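Local coordinates for protein biotin transporter BioY (Lactococcus lactis subsp. cremoris, PDB 4DVE) that binds biotin within the membrane as the S component of an energy-coupling factor ABC transporter, and probably hands it over for ATP-driven uptake, at residues Y22-L36 / L50-L62. Numbering follows the deposited sequence.
Sequences YSAFMTAFIIILGFL and LQNMGIMMAGGLL. With BNG (nonyl beta-D-glucopyranoside), chain E; BTN (biotin), chain D.
M26 of helix 22-33, modelled like M57 as selenomethionine (atom SE), sinks as a knob among G54, M57, A58 and L62 of helix 52-62, an antiparallel neighbour whose axis passes 8.5 Å away at 161°. CG stands anti to the backbone N (chi1 -171°), and the chain then bends along the partner helix. Followed outward, CB meets CD1 of L62, CG lies 3.8 Å from A58 CB, SE rests against A58 CA and L61 CD1, and CE ends beside the G54 carbonyl oxygen. One turn on, the I30 side chain crosses G54, where the backbones come close, CA to CA 4.9 Å. I30 CG1 lies 3.7 Å from G54 C, while I30 CG2 and CD1 both touch I55 CD1. A side-chain carbon on G54 would collide with I30 CG1, and L33 CD1 also presses on this glycine, 3.5 Å from its N. An alanine at I30 would remove the branches lying on G54 and I55, and is likely to leave a gap over G54 and I55 CD1 where the two backbones run close. F29 reaches M57 by a Met-aromatic contact, with SE 3.6 Å from CE2 and oblique to the ring. Toward the biotin end, L33 CD2 touches both L50 CD2 and M53 CE, and a water joins the L33 carbonyl oxygen to L50 N. N52 turns away from this seam to the biotin, its side chain hydrogen-bonded to D173 and K176, while T27 OG1 accepts a 2.7 Å hydrogen bond from O2 of the nonyl glucoside. The close-packed part of the pair, from M26 to L33, is thus held largely by apolar contacts of methionine, isoleucine and leucine side chains over a glycine, as befits transmembrane helices in the BioY core.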
loop_
_atom_site.group_PDB
_atom_site.type_symbol
_atom_site.label_atom_id
_atom_site.label_comp_id
_atom_site.label_asym_id
_atom_site.label_seq_id
_atom_site.Cartn_x
_atom_site.Cartn_y
_atom_site.Cartn_z
ATOM N N TYR A 22 1.369 -16.904 -1.842
ATOM C CA TYR A 22 0.711 -15.709 -1.295
ATOM C C TYR A 22 1.406 -14.402 -1.657
ATOM O O TYR A 22 0.754 -13.396 -1.975
ATOM C CB TYR A 22 0.655 -15.793 0.231
ATOM C CG TYR A 22 -0.186 -16.902 0.834
ATOM C CD1 TYR A 22 -1.242 -17.503 0.141
ATOM C CD2 TYR A 22 0.046 -17.298 2.150
ATOM C CE1 TYR A 22 -2.025 -18.497 0.744
ATOM C CE2 TYR A 22 -0.735 -18.250 2.767
ATOM C CZ TYR A 22 -1.768 -18.851 2.068
ATOM O OH TYR A 22 -2.502 -19.814 2.727
ATOM N N SER A 23 2.730 -14.404 -1.585
ATOM C CA SER A 23 3.498 -13.226 -1.933
ATOM C C SER A 23 3.345 -12.890 -3.420
ATOM O O SER A 23 3.162 -11.730 -3.776
ATOM C CB SER A 23 4.962 -13.429 -1.551
ATOM O OG SER A 23 5.078 -13.498 -0.137
ATOM N N ALA A 24 3.397 -13.917 -4.278
ATOM C CA ALA A 24 3.187 -13.737 -5.714
ATOM C C ALA A 24 1.774 -13.247 -5.976
ATOM O O ALA A 24 1.591 -12.316 -6.749
ATOM C CB ALA A 24 3.498 -15.008 -6.502
ATOM N N PHE A 25 0.781 -13.833 -5.300
ATOM C CA PHE A 25 -0.600 -13.354 -5.439
ATOM C C PHE A 25 -0.794 -11.868 -5.067
ATOM O O PHE A 25 -1.529 -11.136 -5.739
ATOM C CB PHE A 25 -1.588 -14.214 -4.644
ATOM C CG PHE A 25 -3.002 -13.721 -4.748
ATOM C CD1 PHE A 25 -3.840 -14.179 -5.751
ATOM C CD2 PHE A 25 -3.480 -12.745 -3.871
ATOM C CE1 PHE A 25 -5.143 -13.700 -5.865
ATOM C CE2 PHE A 25 -4.773 -12.259 -3.988
ATOM C CZ PHE A 25 -5.607 -12.744 -4.982
HETATM N N MSE A 26 -0.145 -11.444 -3.993
HETATM C CA MSE A 26 -0.267 -10.084 -3.476
HETATM C C MSE A 26 0.308 -9.110 -4.476
HETATM O O MSE A 26 -0.330 -8.103 -4.762
HETATM C CB MSE A 26 0.399 -10.023 -2.082
HETATM C CG MSE A 26 0.158 -8.730 -1.328
HETATM SE SE MSE A 26 -1.749 -8.572 -0.806
HETATM C CE MSE A 26 -2.148 -7.138 -2.069
ATOM N N THR A 27 1.499 -9.419 -5.017
ATOM C CA THR A 27 2.131 -8.641 -6.084
ATOM C C THR A 27 1.228 -8.558 -7.330
ATOM O O THR A 27 0.977 -7.475 -7.852
ATOM C CB THR A 27 3.497 -9.240 -6.469
ATOM O OG1 THR A 27 4.373 -9.262 -5.326
ATOM C CG2 THR A 27 4.142 -8.467 -7.637
ATOM N N ALA A 28 0.693 -9.693 -7.747
ATOM C CA ALA A 28 -0.223 -9.740 -8.890
ATOM C C ALA A 28 -1.500 -8.923 -8.630
ATOM O O ALA A 28 -1.988 -8.229 -9.541
ATOM C CB ALA A 28 -0.577 -11.189 -9.237
ATOM N N PHE A 29 -2.020 -8.999 -7.397
ATOM C CA PHE A 29 -3.241 -8.278 -7.016
ATOM C C PHE A 29 -3.065 -6.759 -7.095
ATOM O O PHE A 29 -3.924 -6.027 -7.616
ATOM C CB PHE A 29 -3.680 -8.695 -5.609
ATOM C CG PHE A 29 -4.989 -8.120 -5.189
ATOM C CD1 PHE A 29 -6.168 -8.624 -5.703
ATOM C CD2 PHE A 29 -5.047 -7.055 -4.313
ATOM C CE1 PHE A 29 -7.390 -8.084 -5.332
ATOM C CE2 PHE A 29 -6.263 -6.515 -3.937
ATOM C CZ PHE A 29 -7.436 -7.020 -4.453
ATOM N N ILE A 30 -1.929 -6.292 -6.609
ATOM C CA ILE A 30 -1.594 -4.888 -6.681
ATOM C C ILE A 30 -1.534 -4.417 -8.144
ATOM O O ILE A 30 -2.042 -3.314 -8.509
ATOM C CB ILE A 30 -0.270 -4.603 -5.957
ATOM C CG1 ILE A 30 -0.398 -4.856 -4.442
ATOM C CG2 ILE A 30 0.163 -3.152 -6.227
ATOM C CD1 ILE A 30 0.947 -5.064 -3.732
ATOM N N ILE A 31 -0.924 -5.250 -8.986
ATOM C CA ILE A 31 -0.846 -4.996 -10.435
ATOM C C ILE A 31 -2.241 -4.949 -11.068
ATOM O O ILE A 31 -2.548 -4.018 -11.814
ATOM C CB ILE A 31 0.054 -6.035 -11.157
ATOM C CG1 ILE A 31 1.521 -5.884 -10.710
ATOM C CG2 ILE A 31 -0.058 -5.881 -12.686
ATOM C CD1 ILE A 31 2.448 -7.006 -11.153
ATOM N N ILE A 32 -3.091 -5.923 -10.753
ATOM C CA ILE A 32 -4.474 -5.964 -11.283
ATOM C C ILE A 32 -5.276 -4.688 -10.913
ATOM O O ILE A 32 -5.988 -4.149 -11.744
ATOM C CB ILE A 32 -5.204 -7.259 -10.819
ATOM C CG1 ILE A 32 -4.602 -8.481 -11.544
ATOM C CG2 ILE A 32 -6.714 -7.199 -11.099
ATOM C CD1 ILE A 32 -4.945 -9.817 -10.905
ATOM N N LEU A 33 -5.131 -4.197 -9.683
ATOM C CA LEU A 33 -5.779 -2.945 -9.274
ATOM C C LEU A 33 -5.370 -1.748 -10.138
ATOM O O LEU A 33 -6.158 -0.838 -10.369
ATOM C CB LEU A 33 -5.509 -2.650 -7.793
ATOM C CG LEU A 33 -6.100 -3.616 -6.742
ATOM C CD1 LEU A 33 -5.604 -3.188 -5.363
ATOM C CD2 LEU A 33 -7.612 -3.690 -6.783
ATOM N N GLY A 34 -4.143 -1.766 -10.625
ATOM C CA GLY A 34 -3.661 -0.768 -11.560
ATOM C C GLY A 34 -4.286 -0.791 -12.950
ATOM O O GLY A 34 -4.059 0.141 -13.719
ATOM N N PHE A 35 -5.076 -1.821 -13.276
ATOM C CA PHE A 35 -5.758 -1.898 -14.586
ATOM C C PHE A 35 -6.967 -0.959 -14.651
ATOM O O PHE A 35 -7.470 -0.677 -15.738
ATOM C CB PHE A 35 -6.252 -3.328 -14.918
ATOM C CG PHE A 35 -5.170 -4.369 -15.047
ATOM C CD1 PHE A 35 -3.848 -4.033 -15.292
ATOM C CD2 PHE A 35 -5.501 -5.722 -14.958
ATOM C CE1 PHE A 35 -2.875 -5.014 -15.430
ATOM C CE2 PHE A 35 -4.533 -6.709 -15.096
ATOM C CZ PHE A 35 -3.216 -6.350 -15.330
ATOM N N LEU A 36 -7.456 -0.517 -13.494
ATOM C CA LEU A 36 -8.426 0.581 -13.439
ATOM C C LEU A 36 -7.757 1.907 -13.772
ATOM O O LEU A 36 -6.771 2.266 -13.156
ATOM C CB LEU A 36 -9.018 0.728 -12.047
ATOM C CG LEU A 36 -10.344 0.054 -11.764
ATOM C CD1 LEU A 36 -10.061 -1.367 -11.308
ATOM C CD2 LEU A 36 -11.092 0.849 -10.692
ATOM N N LEU A 50 -7.067 3.234 -7.383
ATOM C CA LEU A 50 -7.415 2.136 -6.498
ATOM C C LEU A 50 -6.184 1.373 -5.998
ATOM O O LEU A 50 -6.261 0.707 -4.966
ATOM C CB LEU A 50 -8.383 1.185 -7.205
ATOM C CG LEU A 50 -9.007 0.062 -6.374
ATOM C CD1 LEU A 50 -9.724 0.576 -5.118
ATOM C CD2 LEU A 50 -9.949 -0.788 -7.243
ATOM N N GLN A 51 -5.052 1.489 -6.692
ATOM C CA GLN A 51 -3.920 0.578 -6.473
ATOM C C GLN A 51 -3.284 0.653 -5.067
ATOM O O GLN A 51 -2.756 -0.349 -4.557
ATOM C CB GLN A 51 -2.898 0.791 -7.609
ATOM C CG GLN A 51 -1.681 -0.069 -7.586
ATOM C CD GLN A 51 -0.889 -0.022 -8.895
ATOM O OE1 GLN A 51 -0.792 -1.037 -9.618
ATOM N NE2 GLN A 51 -0.298 1.121 -9.186
ATOM N N ASN A 52 -3.329 1.835 -4.433
ATOM C CA ASN A 52 -2.818 1.962 -3.088
ATOM C C ASN A 52 -3.535 1.068 -2.061
ATOM O O ASN A 52 -2.968 0.753 -1.022
ATOM C CB ASN A 52 -2.730 3.425 -2.619
ATOM C CG ASN A 52 -4.067 4.110 -2.561
ATOM O OD1 ASN A 52 -4.894 3.931 -3.456
ATOM N ND2 ASN A 52 -4.284 4.925 -1.512
HETATM N N MSE A 53 -4.749 0.615 -2.352
HETATM C CA MSE A 53 -5.420 -0.334 -1.456
HETATM C C MSE A 53 -4.627 -1.640 -1.296
HETATM O O MSE A 53 -4.568 -2.240 -0.191
HETATM C CB MSE A 53 -6.822 -0.620 -1.996
HETATM C CG MSE A 53 -7.569 -1.566 -1.050
HETATM SE SE MSE A 53 -9.455 -1.794 -1.602
HETATM C CE MSE A 53 -9.110 -2.931 -3.166
ATOM N N GLY A 54 -4.069 -2.137 -2.398
ATOM C CA GLY A 54 -3.300 -3.383 -2.353
ATOM C C GLY A 54 -2.045 -3.237 -1.492
ATOM O O GLY A 54 -1.606 -4.195 -0.843
ATOM N N ILE A 55 -1.456 -2.045 -1.539
ATOM C CA ILE A 55 -0.316 -1.705 -0.729
ATOM C C ILE A 55 -0.696 -1.787 0.748
ATOM O O ILE A 55 0.079 -2.270 1.556
ATOM C CB ILE A 55 0.220 -0.278 -1.011
ATOM C CG1 ILE A 55 0.529 -0.078 -2.506
ATOM C CG2 ILE A 55 1.462 -0.006 -0.156
ATOM C CD1 ILE A 55 1.468 -1.116 -3.098
HETATM N N MSE A 56 -1.906 -1.343 1.072
HETATM C CA MSE A 56 -2.396 -1.348 2.442
HETATM C C MSE A 56 -2.613 -2.739 2.972
HETATM O O MSE A 56 -2.386 -2.996 4.168
HETATM C CB MSE A 56 -3.746 -0.629 2.551
HETATM C CG MSE A 56 -3.625 0.849 2.319
HETATM SE SE MSE A 56 -5.398 1.711 2.493
HETATM C CE MSE A 56 -5.142 3.170 1.186
HETATM N N MSE A 57 -3.093 -3.636 2.114
HETATM C CA MSE A 57 -3.407 -5.010 2.516
HETATM C C MSE A 57 -2.217 -5.919 2.747
HETATM O O MSE A 57 -2.313 -6.880 3.532
HETATM C CB MSE A 57 -4.228 -5.664 1.406
HETATM C CG MSE A 57 -5.636 -5.082 1.291
HETATM SE SE MSE A 57 -6.454 -5.625 -0.430
HETATM C CE MSE A 57 -6.225 -7.570 -0.172
ATOM N N ALA A 58 -1.109 -5.650 2.053
ATOM C CA ALA A 58 0.063 -6.539 2.017
ATOM C C ALA A 58 0.644 -6.852 3.401
ATOM O O ALA A 58 0.915 -8.022 3.718
ATOM C CB ALA A 58 1.145 -5.947 1.108
ATOM N N GLY A 59 0.871 -5.810 4.199
ATOM C CA GLY A 59 1.401 -5.969 5.571
ATOM C C GLY A 59 0.458 -6.647 6.557
ATOM O O GLY A 59 0.901 -7.341 7.477
ATOM N N GLY A 60 -0.850 -6.463 6.377
ATOM C CA GLY A 60 -1.835 -7.095 7.241
ATOM C C GLY A 60 -2.046 -8.567 6.937
ATOM O O GLY A 60 -2.587 -9.306 7.775
ATOM N N LEU A 61 -1.657 -8.987 5.736
ATOM C CA LEU A 61 -1.738 -10.403 5.355
ATOM C C LEU A 61 -0.436 -11.143 5.563
ATOM O O LEU A 61 -0.427 -12.230 6.120
ATOM C CB LEU A 61 -2.199 -10.572 3.908
ATOM C CG LEU A 61 -3.685 -10.292 3.695
ATOM C CD1 LEU A 61 -4.053 -10.236 2.202
ATOM C CD2 LEU A 61 -4.510 -11.305 4.485
ATOM N N LEU A 62 0.665 -10.549 5.119
ATOM C CA LEU A 62 1.918 -11.257 5.028
ATOM C C LEU A 62 2.933 -10.767 6.021
ATOM O O LEU A 62 4.072 -11.234 6.026
ATOM C CB LEU A 62 2.450 -11.130 3.591
ATOM C CG LEU A 62 1.584 -11.865 2.545
ATOM C CD1 LEU A 62 2.138 -11.727 1.136
ATOM C CD2 LEU A 62 1.379 -13.344 2.905
HETATM C C1 BNG E . 6.985 -12.207 -6.870
HETATM C C2 BNG E . 6.794 -12.282 -5.359
HETATM C C3 BNG E . 8.082 -12.713 -4.668
HETATM C C4 BNG E . 8.669 -13.954 -5.330
HETATM C C5 BNG E . 8.747 -13.780 -6.842
HETATM C C6 BNG E . 9.263 -15.048 -7.512
HETATM C "C1'" BNG E . 5.838 -11.915 -8.914
HETATM C "C2'" BNG E . 4.449 -12.092 -9.515
HETATM C "C3'" BNG E . 4.282 -11.237 -10.766
HETATM C "C4'" BNG E . 2.832 -11.232 -11.234
HETATM C "C5'" BNG E . 2.682 -10.457 -12.538
HETATM C "C6'" BNG E . 1.211 -10.242 -12.878
HETATM C "C7'" BNG E . 1.050 -9.746 -14.310
HETATM C "C8'" BNG E . -0.380 -9.289 -14.572
HETATM C "C9'" BNG E . -1.371 -10.376 -14.215
HETATM O O1 BNG E . 5.740 -11.893 -7.491
HETATM O O2 BNG E . 6.394 -10.999 -4.865
HETATM O O3 BNG E . 7.812 -12.992 -3.288
HETATM O O4 BNG E . 9.980 -14.198 -4.809
HETATM O O5 BNG E . 7.453 -13.465 -7.352
HETATM O O6 BNG E . 8.935 -15.018 -8.906
HETATM C C11 BTN D . 1.282 6.446 -9.758
HETATM O O11 BTN D . 0.741 5.449 -10.289
HETATM O O12 BTN D . 2.027 7.175 -10.428
HETATM C C10 BTN D . 1.060 6.779 -8.271
HETATM C C9 BTN D . -0.240 7.543 -8.009
HETATM C C8 BTN D . -0.366 7.903 -6.510
HETATM C C7 BTN D . -1.784 8.390 -6.171
HETATM C C2 BTN D . -1.957 8.718 -4.699
HETATM S S1 BTN D . -1.858 7.230 -3.688
HETATM C C6 BTN D . -2.637 8.067 -2.325
HETATM C C5 BTN D . -3.671 9.063 -2.907
HETATM N N1 BTN D . -4.965 8.444 -3.039
HETATM C C3 BTN D . -5.354 8.317 -4.304
HETATM O O3 BTN D . -6.421 7.829 -4.681
HETATM N N2 BTN D . -4.394 8.830 -5.093
HETATM C C4 BTN D . -3.285 9.379 -4.353
HETATM O O HOH W 1 -5.408 1.863 -9.703
HETATM O O HOH W 2 -7.758 3.591 -10.460
#